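Outer membrane protein Omp121 (Bacteroides thetaiotaomicron, PDB 5FQ8) probably imports nutrients across the outer membrane as a TonB-dependent receptor, a plug-and-barrel protein that also binds calcium and magnesium ions. Local coordinates at residues M829-K834 and Y964-A969; Q72-S77 and D950-S955; N536-T541 and G566-S571; N470-N475 and G532-M537; I777-S782 and S859-V864. One frame throughout, in Å; residues are numbered along the deposited sequence.

Contact 1: M829-K834 and Y964-A969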
# COMPACT_ATOMS: atom_id res chain seq x y z
N MET B 829 -16.14 -17.48 29.66
CA MET B 829 -15.42 -16.88 28.55
C MET B 829 -15.23 -17.92 27.46
O MET B 829 -15.08 -19.10 27.76
CB MET B 829 -14.07 -16.33 29.03
CG MET B 829 -13.11 -17.41 29.50
SD MET B 829 -11.55 -16.82 30.14
CE MET B 829 -11.07 -15.67 28.89
N TYR B 830 -15.24 -17.49 26.20
CA TYR B 830 -14.96 -18.43 25.12
C TYR B 830 -13.49 -18.79 25.11
O TYR B 830 -12.63 -17.92 25.19
CB TYR B 830 -15.34 -17.86 23.76
CG TYR B 830 -14.86 -18.77 22.64
CD1 TYR B 830 -15.60 -19.88 22.27
CD2 TYR B 830 -13.64 -18.55 22.00
CE1 TYR B 830 -15.16 -20.74 21.30
CE2 TYR B 830 -13.19 -19.41 21.01
CZ TYR B 830 -13.97 -20.50 20.67
OH TYR B 830 -13.56 -21.38 19.70
N SER B 831 -13.19 -20.07 24.93
CA SER B 831 -11.81 -20.51 24.93
C SER B 831 -11.49 -21.35 23.70
O SER B 831 -11.87 -22.52 23.65
CB SER B 831 -11.49 -21.30 26.19
OG SER B 831 -10.37 -22.10 25.94
N ARG B 832 -10.76 -20.78 22.75
CA ARG B 832 -10.34 -21.56 21.58
C ARG B 832 -9.26 -22.57 21.94
O ARG B 832 -9.02 -23.50 21.16
CB ARG B 832 -9.84 -20.63 20.46
CG ARG B 832 -9.80 -21.27 19.06
CD ARG B 832 -8.92 -20.55 18.07
NE ARG B 832 -8.94 -21.21 16.76
CZ ARG B 832 -8.03 -22.07 16.34
NH1 ARG B 832 -7.00 -22.36 17.08
NH2 ARG B 832 -8.15 -22.65 15.17
N THR B 833 -8.63 -22.43 23.10
CA THR B 833 -7.64 -23.41 23.52
C THR B 833 -8.28 -24.73 23.89
O THR B 833 -7.73 -25.81 23.62
CB THR B 833 -6.83 -22.87 24.69
OG1 THR B 833 -6.35 -21.57 24.37
CG2 THR B 833 -5.67 -23.75 24.96
N LYS B 834 -9.46 -24.68 24.51
CA LYS B 834 -10.23 -25.90 24.69
C LYS B 834 -10.79 -26.37 23.36
O LYS B 834 -10.77 -27.57 23.07
CB LYS B 834 -11.34 -25.65 25.71
CG LYS B 834 -12.09 -26.88 26.14
CD LYS B 834 -13.37 -26.52 26.86
CE LYS B 834 -14.08 -27.75 27.36
NZ LYS B 834 -15.32 -27.40 28.09
N TYR B 964 -15.03 -11.36 25.67
CA TYR B 964 -15.63 -12.46 24.95
C TYR B 964 -14.84 -13.74 25.16
O TYR B 964 -15.42 -14.83 25.21
CB TYR B 964 -15.71 -12.12 23.47
CG TYR B 964 -16.07 -13.28 22.59
CD1 TYR B 964 -15.09 -14.14 22.12
CD2 TYR B 964 -17.38 -13.51 22.22
CE1 TYR B 964 -15.40 -15.20 21.33
CE2 TYR B 964 -17.70 -14.56 21.43
CZ TYR B 964 -16.71 -15.40 20.98
OH TYR B 964 -17.01 -16.47 20.18
N GLY B 965 -13.53 -13.65 25.23
CA GLY B 965 -12.75 -14.85 25.40
C GLY B 965 -11.37 -14.70 24.82
O GLY B 965 -10.92 -13.60 24.52
N GLU B 966 -10.72 -15.84 24.70
CA GLU B 966 -9.35 -15.95 24.24
C GLU B 966 -9.35 -16.80 22.98
O GLU B 966 -10.02 -17.82 22.94
CB GLU B 966 -8.47 -16.59 25.30
CG GLU B 966 -7.48 -17.61 24.75
CD GLU B 966 -8.01 -19.01 24.82
OE1 GLU B 966 -9.00 -19.20 25.53
OE2 GLU B 966 -7.46 -19.91 24.18
N TYR B 967 -8.61 -16.38 21.96
CA TYR B 967 -8.66 -17.04 20.67
C TYR B 967 -7.31 -17.66 20.36
O TYR B 967 -6.64 -17.29 19.41
CB TYR B 967 -9.12 -16.08 19.58
CG TYR B 967 -9.86 -16.83 18.51
CD1 TYR B 967 -11.14 -17.29 18.74
CD2 TYR B 967 -9.26 -17.14 17.31
CE1 TYR B 967 -11.81 -18.01 17.78
CE2 TYR B 967 -9.93 -17.85 16.35
CZ TYR B 967 -11.20 -18.28 16.60
OH TYR B 967 -11.89 -18.99 15.67
N THR B 968 -6.96 -18.68 21.14
CA THR B 968 -5.61 -19.23 21.22
C THR B 968 -4.59 -18.13 21.44
O THR B 968 -3.55 -18.07 20.79
CB THR B 968 -5.25 -20.08 20.01
OG1 THR B 968 -5.72 -19.45 18.82
CG2 THR B 968 -5.86 -21.43 20.13
N ALA B 969 -4.90 -17.25 22.37
CA ALA B 969 -3.89 -16.40 22.96
C ALA B 969 -2.73 -17.26 23.45
O ALA B 969 -2.90 -18.43 23.76
CB ALA B 969 -4.46 -15.61 24.13
O HOH W 1 -3.81 -20.99 24.99
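Y830 pairs with G965 and S831 with E966 in two successive parallel bridges, built beside the antiparallel barrel strand 899-915, which binds the other edge of 828-831. The backbone carries the register: Y830 N donates to Y964 O at 2.8 Å, E966 N to Y830 O, and R832 N almost straight (177°) to E966 O. R832 lies along the neighbouring loop from CB to its tip. CB meets T968 N at 3.5 Å. With CG anti to the backbone N (chi1 -161°) and the chain extended to NE, CG passes CE1 of the Y967 ring and CD settles over the middle of its face, 3.4 Å from the centroid, a CH-pi contact. NE lies 3.5 Å from Y967 CE2, while NH1 meets T968 CG2 at 3.4 Å in the guanidinium plane; its hydrogen bond goes to N332 OD1. The side chains of Y830 and Y964 run side by side, with Y964 OH above one face of the Y830 ring; that hydroxyl bonds T751 O, and Y830 OH bonds D835. S831, the N-cap of helix 832-839, also gives E966 OE1 a weak bond, while its own OG accepts from K834 N at 3.1 Å.

Contact 2: Q72-S77 and D950-S955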
# COMPACT_ATOMS: atom_id res chain seq x y z
N GLN B 72 -10.97 -3.69 38.75
CA GLN B 72 -10.72 -4.98 38.11
C GLN B 72 -9.59 -4.80 37.11
O GLN B 72 -9.79 -4.27 36.02
CB GLN B 72 -12.00 -5.49 37.46
CG GLN B 72 -11.84 -6.69 36.55
CD GLN B 72 -13.14 -7.03 35.85
OE1 GLN B 72 -14.18 -7.15 36.48
NE2 GLN B 72 -13.10 -7.15 34.54
N ILE B 73 -8.39 -5.24 37.48
CA ILE B 73 -7.20 -5.03 36.68
C ILE B 73 -6.75 -6.36 36.13
O ILE B 73 -6.60 -7.32 36.88
CB ILE B 73 -6.09 -4.35 37.50
CG1 ILE B 73 -6.51 -2.94 37.85
CG2 ILE B 73 -4.77 -4.37 36.75
CD1 ILE B 73 -5.63 -2.32 38.86
N SER B 74 -6.53 -6.42 34.83
CA SER B 74 -6.15 -7.67 34.18
C SER B 74 -5.23 -7.38 33.00
O SER B 74 -5.35 -6.34 32.35
CB SER B 74 -7.37 -8.46 33.71
OG SER B 74 -8.23 -8.80 34.77
N SER B 75 -4.32 -8.30 32.74
CA SER B 75 -3.46 -8.20 31.58
C SER B 75 -4.07 -8.96 30.42
O SER B 75 -4.75 -9.97 30.62
CB SER B 75 -2.09 -8.77 31.90
OG SER B 75 -2.21 -10.14 32.18
N THR B 76 -3.83 -8.47 29.21
CA THR B 76 -4.40 -9.14 28.05
C THR B 76 -3.74 -10.49 27.81
O THR B 76 -4.42 -11.44 27.43
CB THR B 76 -4.27 -8.27 26.81
OG1 THR B 76 -2.89 -8.11 26.43
CG2 THR B 76 -4.90 -6.91 27.05
N SER B 77 -2.45 -10.59 28.04
CA SER B 77 -1.77 -11.87 27.90
C SER B 77 -0.41 -11.74 28.55
O SER B 77 -0.04 -10.70 29.08
CB SER B 77 -1.65 -12.29 26.44
OG SER B 77 -0.70 -11.50 25.74
N ASP B 950 -5.20 -20.26 31.77
CA ASP B 950 -5.24 -19.23 32.79
C ASP B 950 -6.26 -18.23 32.29
O ASP B 950 -6.01 -17.56 31.29
CB ASP B 950 -3.86 -18.60 33.01
CG ASP B 950 -3.91 -17.28 33.77
OD1 ASP B 950 -4.98 -16.85 34.22
OD2 ASP B 950 -2.85 -16.66 33.91
N PRO B 951 -7.39 -18.11 32.94
CA PRO B 951 -8.45 -17.22 32.45
C PRO B 951 -8.06 -15.77 32.22
O PRO B 951 -8.91 -15.01 31.75
CB PRO B 951 -9.49 -17.32 33.56
CG PRO B 951 -9.32 -18.65 34.09
CD PRO B 951 -7.87 -18.97 34.02
N GLU B 952 -6.84 -15.36 32.54
CA GLU B 952 -6.45 -13.97 32.34
C GLU B 952 -5.88 -13.81 30.93
O GLU B 952 -4.68 -13.62 30.73
CB GLU B 952 -5.46 -13.54 33.41
CG GLU B 952 -5.41 -12.04 33.59
CD GLU B 952 -4.42 -11.60 34.62
OE1 GLU B 952 -4.03 -12.42 35.47
OE2 GLU B 952 -4.03 -10.41 34.58
N MET B 953 -6.77 -13.89 29.95
CA MET B 953 -6.40 -14.06 28.56
C MET B 953 -7.43 -13.42 27.65
O MET B 953 -8.63 -13.61 27.84
CB MET B 953 -6.32 -15.54 28.19
CG MET B 953 -4.96 -16.12 28.08
SD MET B 953 -5.22 -17.81 27.61
CE MET B 953 -3.55 -18.39 27.57
N THR B 954 -6.97 -12.71 26.61
CA THR B 954 -7.88 -12.32 25.54
C THR B 954 -7.16 -12.24 24.21
O THR B 954 -5.93 -12.25 24.13
CB THR B 954 -8.55 -10.98 25.80
OG1 THR B 954 -9.71 -10.89 24.99
CG2 THR B 954 -7.63 -9.84 25.45
N SER B 955 -7.95 -12.15 23.16
CA SER B 955 -7.47 -11.82 21.83
C SER B 955 -8.21 -10.63 21.27
O SER B 955 -8.05 -10.31 20.10
CB SER B 955 -7.61 -13.00 20.88
OG SER B 955 -6.62 -13.95 21.18
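S75 and E952 form the tight centre of this contact, a case of one carboxylate oxygen taken by two donors of a single residue. E952 OE2 accepts from S75 N at 2.8 Å, nearly straight (176°) and on the lone pair that faces away from OE1, and from S75 OG at 3.0 Å, which approaches from above the carboxylate plane. An extended chain with CG anti to the backbone N (chi1 -158°) delivers the buried carboxylate to the end of strand 71-75, while OE1 forms salt bridges with K906 and R908. With an alanine here, both S75 donors would probably lose their acceptor, and K906 and R908 a carboxylate that answers their charge. Further along, the grip is looser. T954 N donates to T76 O at 3.0 Å, and M953 CA approaches the same oxygen at 3.5 Å, but side chains meet only where T76 CB lies 4.0 Å from T954 CG2. Partly exposed S77 reaches E952 with backbone alone and gives its hydroxyl to D79. Behind E952 lies an Asx turn, E952 N to D950 OD1. The contact ties the plug domain to a loop between the last barrel strands, consistent with the plug-in-barrel fold of TonB-dependent receptors.

Contact 3: N536-T541 and G566-S571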
# COMPACT_ATOMS: atom_id res chain seq x y z
N ASN B 536 -13.22 20.39 61.07
CA ASN B 536 -12.59 19.12 60.68
C ASN B 536 -13.45 17.92 61.07
O ASN B 536 -12.93 16.83 61.35
CB ASN B 536 -11.19 19.01 61.29
CG ASN B 536 -10.27 20.12 60.81
OD1 ASN B 536 -10.32 20.52 59.65
ND2 ASN B 536 -9.43 20.62 61.71
N MET B 537 -14.76 18.10 61.08
CA MET B 537 -15.72 17.09 61.48
C MET B 537 -16.77 16.90 60.39
O MET B 537 -17.13 15.77 60.05
CB MET B 537 -16.36 17.50 62.81
CG MET B 537 -17.46 16.60 63.38
SD MET B 537 -18.13 17.29 64.91
CE MET B 537 -19.15 15.96 65.52
N LEU B 538 -17.27 18.02 59.86
CA LEU B 538 -18.24 18.04 58.78
C LEU B 538 -17.60 18.64 57.54
O LEU B 538 -17.21 19.81 57.54
CB LEU B 538 -19.47 18.86 59.16
CG LEU B 538 -20.54 18.17 60.00
CD1 LEU B 538 -21.49 19.22 60.52
CD2 LEU B 538 -21.28 17.16 59.17
N TYR B 539 -17.49 17.84 56.50
CA TYR B 539 -16.96 18.28 55.22
C TYR B 539 -18.06 18.16 54.18
O TYR B 539 -18.76 17.15 54.14
CB TYR B 539 -15.75 17.46 54.83
CG TYR B 539 -14.53 17.71 55.67
CD1 TYR B 539 -13.80 18.88 55.52
CD2 TYR B 539 -14.08 16.77 56.57
CE1 TYR B 539 -12.66 19.10 56.26
CE2 TYR B 539 -12.94 16.97 57.31
CZ TYR B 539 -12.24 18.14 57.16
OH TYR B 539 -11.11 18.35 57.91
N LEU B 540 -18.21 19.19 53.36
CA LEU B 540 -19.23 19.21 52.33
C LEU B 540 -18.64 19.72 51.03
O LEU B 540 -17.75 20.57 51.03
CB LEU B 540 -20.41 20.09 52.75
CG LEU B 540 -21.62 20.11 51.83
CD1 LEU B 540 -22.47 18.89 52.06
CD2 LEU B 540 -22.42 21.37 52.08
N THR B 541 -19.13 19.19 49.91
CA THR B 541 -18.61 19.58 48.61
C THR B 541 -19.73 19.62 47.58
O THR B 541 -20.54 18.69 47.50
CB THR B 541 -17.52 18.61 48.17
OG1 THR B 541 -16.68 18.32 49.28
CG2 THR B 541 -16.70 19.23 47.08
N GLY B 566 -20.66 14.45 50.93
CA GLY B 566 -20.56 14.79 52.33
C GLY B 566 -19.75 13.77 53.09
O GLY B 566 -19.71 12.59 52.73
N SER B 567 -19.11 14.24 54.15
CA SER B 567 -18.28 13.40 54.99
C SER B 567 -18.43 13.88 56.42
O SER B 567 -18.33 15.08 56.69
CB SER B 567 -16.82 13.45 54.57
OG SER B 567 -16.01 12.72 55.47
N PHE B 568 -18.67 12.95 57.33
CA PHE B 568 -18.90 13.25 58.73
C PHE B 568 -17.97 12.37 59.55
O PHE B 568 -18.13 11.15 59.59
CB PHE B 568 -20.37 13.00 59.08
CG PHE B 568 -20.69 13.12 60.52
CD1 PHE B 568 -20.51 14.30 61.20
CD2 PHE B 568 -21.24 12.04 61.20
CE1 PHE B 568 -20.85 14.40 62.52
CE2 PHE B 568 -21.57 12.14 62.52
CZ PHE B 568 -21.37 13.31 63.19
N ILE B 569 -16.95 12.99 60.15
CA ILE B 569 -16.01 12.27 60.99
C ILE B 569 -16.52 12.38 62.41
O ILE B 569 -16.31 13.38 63.08
CB ILE B 569 -14.58 12.80 60.86
CG1 ILE B 569 -14.17 12.90 59.42
CG2 ILE B 569 -13.62 11.89 61.57
CD1 ILE B 569 -14.29 14.28 58.90
N PHE B 570 -17.22 11.35 62.87
CA PHE B 570 -17.70 11.34 64.24
C PHE B 570 -16.65 10.87 65.22
O PHE B 570 -16.94 10.81 66.41
CB PHE B 570 -18.95 10.46 64.35
CG PHE B 570 -18.80 9.14 63.69
CD1 PHE B 570 -18.22 8.08 64.36
CD2 PHE B 570 -19.24 8.95 62.41
CE1 PHE B 570 -18.08 6.85 63.76
CE2 PHE B 570 -19.10 7.73 61.79
CZ PHE B 570 -18.52 6.68 62.47
N SER B 571 -15.45 10.52 64.76
CA SER B 571 -14.35 10.27 65.68
C SER B 571 -14.13 11.49 66.55
O SER B 571 -14.50 11.49 67.73
CB SER B 571 -13.07 9.95 64.93
OG SER B 571 -13.14 8.66 64.38
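Y539 and S567 form the central hydrogen-bonded pair, Y539 N donating to S567 O and S567 N to Y539 O, both at 2.9 Å. Two residues on, I569 N donates to M537 O at 2.8 Å. The side chains divide between the two faces. On that of Y539, the I569 methyl CD1 comes to the edge of the tyrosine ring, 3.4 Å from CE2. On the other, L538 CD2 touches F568 CD1 at 3.6 Å, crossing it at a slant. M537 stretches out alongside F568: CG anti to the backbone N (chi1 177°) and a straight chain beyond carry CE to within 3.8 Å of F568 CE1. These residues lie at the open end of the hairpin of strands 538-549 and 558-569, part of the antiparallel meander of the barrel wall. The start of strand 538-549 is irregular, since M537 and L538 both sit opposite W534 in a classic beta bulge. In the next shell, the Y539 ring packs on S533 and E531 of the preceding strand, and its hydroxyl gives N536 OD1 a weak bond at 2.9 Å. I569 is backed by F584 and K586, F568 by I587, and S567 OG is bonded by K586 NZ of the strand beyond.

Contact 4: N470-N475 and G532-M537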
# COMPACT_ATOMS: atom_id res chain seq x y z
N ASN B 470 -14.58 31.68 61.65
CA ASN B 470 -15.19 31.19 62.89
C ASN B 470 -15.37 29.68 62.95
O ASN B 470 -16.50 29.21 63.11
CB ASN B 470 -16.56 31.83 63.12
CG ASN B 470 -16.55 33.33 62.93
OD1 ASN B 470 -15.56 34.00 63.19
ND2 ASN B 470 -17.68 33.86 62.47
N ASP B 471 -14.27 28.93 62.81
CA ASP B 471 -14.25 27.46 62.80
C ASP B 471 -14.65 26.89 61.45
O ASP B 471 -14.24 25.78 61.10
CB ASP B 471 -15.16 26.84 63.88
CG ASP B 471 -14.88 27.38 65.24
OD1 ASP B 471 -13.73 27.23 65.70
OD2 ASP B 471 -15.82 27.94 65.85
N PHE B 472 -15.48 27.60 60.70
CA PHE B 472 -15.79 27.14 59.36
C PHE B 472 -14.56 27.22 58.47
O PHE B 472 -13.51 27.75 58.84
CB PHE B 472 -16.91 27.98 58.75
CG PHE B 472 -18.25 27.70 59.33
CD1 PHE B 472 -18.93 26.56 58.99
CD2 PHE B 472 -18.83 28.59 60.21
CE1 PHE B 472 -20.17 26.30 59.51
CE2 PHE B 472 -20.07 28.34 60.74
CZ PHE B 472 -20.74 27.19 60.39
N ASN B 473 -14.69 26.67 57.27
CA ASN B 473 -13.66 26.83 56.26
C ASN B 473 -14.33 26.78 54.91
O ASN B 473 -15.20 25.94 54.68
CB ASN B 473 -12.57 25.76 56.37
CG ASN B 473 -11.24 26.25 55.86
OD1 ASN B 473 -11.17 27.15 55.03
ND2 ASN B 473 -10.16 25.66 56.36
N ILE B 474 -13.92 27.68 54.03
CA ILE B 474 -14.49 27.81 52.69
C ILE B 474 -13.39 27.58 51.68
O ILE B 474 -12.30 28.15 51.81
CB ILE B 474 -15.12 29.20 52.50
CG1 ILE B 474 -16.02 29.54 53.68
CG2 ILE B 474 -15.93 29.25 51.23
CD1 ILE B 474 -16.62 30.89 53.58
N ASN B 475 -13.65 26.73 50.70
CA ASN B 475 -12.73 26.55 49.58
C ASN B 475 -13.53 26.50 48.29
O ASN B 475 -14.23 25.52 48.03
CB ASN B 475 -11.88 25.29 49.74
CG ASN B 475 -10.76 25.21 48.73
OD1 ASN B 475 -10.97 25.41 47.53
ND2 ASN B 475 -9.56 24.93 49.20
N GLY B 532 -17.16 23.12 51.71
CA GLY B 532 -17.53 23.64 53.03
C GLY B 532 -17.03 22.73 54.13
O GLY B 532 -17.07 21.51 54.00
N SER B 533 -16.56 23.33 55.22
CA SER B 533 -15.89 22.60 56.29
C SER B 533 -16.21 23.20 57.65
O SER B 533 -16.14 24.42 57.82
CB SER B 533 -14.38 22.61 56.04
OG SER B 533 -13.67 22.16 57.17
N TRP B 534 -16.57 22.35 58.61
CA TRP B 534 -16.84 22.77 59.99
C TRP B 534 -15.98 21.95 60.95
O TRP B 534 -16.30 20.79 61.23
CB TRP B 534 -18.32 22.62 60.34
CG TRP B 534 -18.73 23.29 61.64
CD1 TRP B 534 -19.18 24.57 61.79
CD2 TRP B 534 -18.74 22.72 62.95
NE1 TRP B 534 -19.46 24.83 63.11
CE2 TRP B 534 -19.20 23.71 63.84
CE3 TRP B 534 -18.41 21.46 63.46
CZ2 TRP B 534 -19.33 23.48 65.21
CZ3 TRP B 534 -18.54 21.24 64.82
CH2 TRP B 534 -19.00 22.25 65.68
N LYS B 535 -14.92 22.57 61.46
CA LYS B 535 -14.15 22.03 62.59
C LYS B 535 -13.63 20.63 62.31
O LYS B 535 -13.61 19.77 63.19
CB LYS B 535 -14.98 22.01 63.88
CG LYS B 535 -15.27 23.38 64.47
CD LYS B 535 -15.80 23.30 65.89
CE LYS B 535 -16.36 24.63 66.36
NZ LYS B 535 -17.28 24.48 67.53
N ASN B 536 -13.22 20.39 61.07
CA ASN B 536 -12.59 19.12 60.68
C ASN B 536 -13.45 17.92 61.07
O ASN B 536 -12.93 16.83 61.35
CB ASN B 536 -11.19 19.01 61.29
CG ASN B 536 -10.27 20.12 60.81
OD1 ASN B 536 -10.32 20.52 59.65
ND2 ASN B 536 -9.43 20.62 61.71
N MET B 537 -14.76 18.10 61.08
CA MET B 537 -15.72 17.09 61.48
C MET B 537 -16.77 16.90 60.39
O MET B 537 -17.13 15.77 60.05
CB MET B 537 -16.36 17.50 62.81
CG MET B 537 -17.46 16.60 63.38
SD MET B 537 -18.13 17.29 64.91
CE MET B 537 -19.15 15.96 65.52
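F472 and W534 meet in a surface contact between antiparallel neighbours of the barrel wall, where strand 472-495 begins and strand 513-534 ends. Their rings form an edge-to-face pair: W534 directs the CD1 and NE1 edge of its indole at one face of the F472 ring, the planes 69° apart, although the modelled carbons come closer than is credible and the exact spacing is doubtful. W534 takes this place with CG anti to its backbone N (chi1 -168°). On the opposite sheet face N473 CB rests 3.6 Å from S533 CB. The strands follow the up-and-down meander of outer-membrane barrels, running 164° apart, yet the bonds between them are weak here: N473 N to S533 O at 2.7 Å, S533 N to N473 O at 3.0 Å, both bent, and K535 N to D471 O at 3.3 Å. Beyond W534 the chain turns sharply, with left-handed backbone angles at K535 and N536 and M537 N bonded to W534 O at 3.1 Å. The K535 chain runs extended across D471, its CG 3.5 Å from D471 CB and also over a face of the indole. D471 OD2 and K535 NZ, opposite charges 4.1 Å apart, probably attract but form no salt bridge.

Contact 5: I777-S782 and S859-V864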
# COMPACT_ATOMS: atom_id res chain seq x y z
N ILE B 777 -31.31 -36.28 26.25
CA ILE B 777 -30.59 -35.66 25.15
C ILE B 777 -31.02 -36.31 23.85
O ILE B 777 -31.02 -37.54 23.72
CB ILE B 777 -29.07 -35.79 25.37
CG1 ILE B 777 -28.31 -35.11 24.26
CG2 ILE B 777 -28.65 -37.20 25.42
CD1 ILE B 777 -27.84 -33.79 24.66
N VAL B 778 -31.39 -35.50 22.87
CA VAL B 778 -31.78 -36.05 21.59
C VAL B 778 -30.53 -36.30 20.77
O VAL B 778 -29.65 -35.44 20.69
CB VAL B 778 -32.73 -35.10 20.85
CG1 VAL B 778 -33.20 -35.75 19.58
CG2 VAL B 778 -33.90 -34.73 21.72
N VAL B 779 -30.44 -37.47 20.17
CA VAL B 779 -29.34 -37.78 19.28
C VAL B 779 -29.89 -38.32 17.97
O VAL B 779 -31.07 -38.64 17.85
CB VAL B 779 -28.36 -38.78 19.90
CG1 VAL B 779 -27.67 -38.15 21.08
CG2 VAL B 779 -29.12 -39.98 20.32
N ASN B 780 -29.01 -38.41 16.99
CA ASN B 780 -29.36 -38.77 15.63
C ASN B 780 -29.47 -40.27 15.52
O ASN B 780 -28.58 -40.99 15.97
CB ASN B 780 -28.30 -38.22 14.67
CG ASN B 780 -28.48 -38.70 13.25
OD1 ASN B 780 -28.12 -39.83 12.92
ND2 ASN B 780 -28.98 -37.83 12.39
N SER B 781 -30.56 -40.73 14.91
CA SER B 781 -30.85 -42.16 14.86
C SER B 781 -29.73 -42.95 14.22
O SER B 781 -29.53 -44.12 14.54
CB SER B 781 -32.15 -42.38 14.11
OG SER B 781 -33.04 -41.30 14.34
N SER B 782 -28.97 -42.33 13.32
CA SER B 782 -28.03 -43.08 12.51
C SER B 782 -26.59 -42.92 12.95
O SER B 782 -25.82 -43.87 12.89
CB SER B 782 -28.16 -42.67 11.04
OG SER B 782 -27.39 -43.52 10.22
N SER B 859 -29.87 -40.97 26.20
CA SER B 859 -30.15 -40.51 24.86
C SER B 859 -31.50 -41.02 24.37
O SER B 859 -31.91 -42.13 24.67
CB SER B 859 -29.05 -40.97 23.91
OG SER B 859 -28.78 -42.35 24.07
N VAL B 860 -32.19 -40.18 23.61
CA VAL B 860 -33.42 -40.56 22.94
C VAL B 860 -33.26 -40.31 21.46
O VAL B 860 -32.27 -39.74 21.00
CB VAL B 860 -34.63 -39.78 23.47
CG1 VAL B 860 -34.71 -39.93 24.96
CG2 VAL B 860 -34.51 -38.34 23.09
N ASN B 861 -34.24 -40.76 20.69
CA ASN B 861 -34.39 -40.38 19.31
C ASN B 861 -35.72 -39.66 19.18
O ASN B 861 -36.69 -40.05 19.82
CB ASN B 861 -34.33 -41.58 18.37
CG ASN B 861 -33.00 -42.27 18.42
OD1 ASN B 861 -32.04 -41.71 18.91
ND2 ASN B 861 -32.93 -43.47 17.89
N LYS B 862 -35.75 -38.59 18.40
CA LYS B 862 -36.97 -37.85 18.16
C LYS B 862 -37.60 -38.39 16.89
O LYS B 862 -37.06 -38.23 15.80
CB LYS B 862 -36.66 -36.36 18.04
CG LYS B 862 -37.86 -35.46 18.07
CD LYS B 862 -37.40 -34.05 17.72
CE LYS B 862 -38.53 -33.08 17.85
NZ LYS B 862 -38.03 -31.70 17.75
N ILE B 863 -38.74 -39.06 17.04
CA ILE B 863 -39.44 -39.67 15.92
C ILE B 863 -40.44 -38.66 15.39
O ILE B 863 -41.43 -38.34 16.04
CB ILE B 863 -40.14 -40.97 16.35
CG1 ILE B 863 -39.10 -41.96 16.85
CG2 ILE B 863 -40.89 -41.55 15.20
CD1 ILE B 863 -38.01 -42.21 15.87
N VAL B 864 -40.19 -38.15 14.20
CA VAL B 864 -40.99 -37.08 13.63
C VAL B 864 -41.71 -37.58 12.39
O VAL B 864 -41.07 -37.93 11.40
CB VAL B 864 -40.14 -35.84 13.31
CG1 VAL B 864 -40.98 -34.78 12.64
CG2 VAL B 864 -39.54 -35.29 14.57
O HOH W 2 -33.50 -38.21 16.62
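V778 spreads its two methyls over strand 859-865: with CG1 anti to the backbone N (chi1 -175°), that methyl lies 3.8 Å from K862 CB, leaving CG2 to touch V860 CG2 at 3.9 Å. The CB of N861 points away from 777-782, but its CG stands anti to the carbonyl carbon (chi1 -63°), which folds the amide back until CG is 4.2 Å from V779 O and about as near to S781 CA. Which way round the amide lies is doubtful, so its value here is read from its bulk. An alanine in its place would remove that bulk and would probably open a gap beside V779 and S781, with the turn at S781 freer to move. The backbones pair in parallel, I777 with S859 and V778 with V860, in a three-stranded mixed sheet completed by 868-873. V860 N donates to I777 O at 2.9 Å and V779 N to V860 O at 3.0 Å. V779 CG2 packs on S859 CB at 3.7 Å, while S859 OG bonds V856 O. Past V779 the segments diverge, N780 turning the chain through an Asx turn to S782 N. A water spans the widening, donating to V779 O at 2.8 Å and accepting from K862 N at 2.9 Å. K862 NZ forms salt bridges with E770 and with an acidic side chain of another protein chain. The chemistry thus grades from buried valines to water and charge, which implies a short strand pairing whose polar end also contacts another protein chain.

The five contacts sample the receptor from one end to the other. Contacts 4 and 3 come in succession along the chain, share N536 and M537, and have centres 9 Å apart on neighbouring barrel strands. Contacts 5 and 1 follow, their segments alternating; their centres are 31 Å apart, with helix 832-839 leading on toward strand 859-865. The centres of contacts 5 and 4 are about 77 Å apart, on opposite sides of the chain's centre. Contact 2, near that centre, joins the plug to a loop 873 residues later, encloses contacts 3, 4 and 5 in sequence and crosses contact 1, which it touches where G965 O meets T954 OG1. The contacts thus represent the barrel wall, the plug interface and an outlying small sheet.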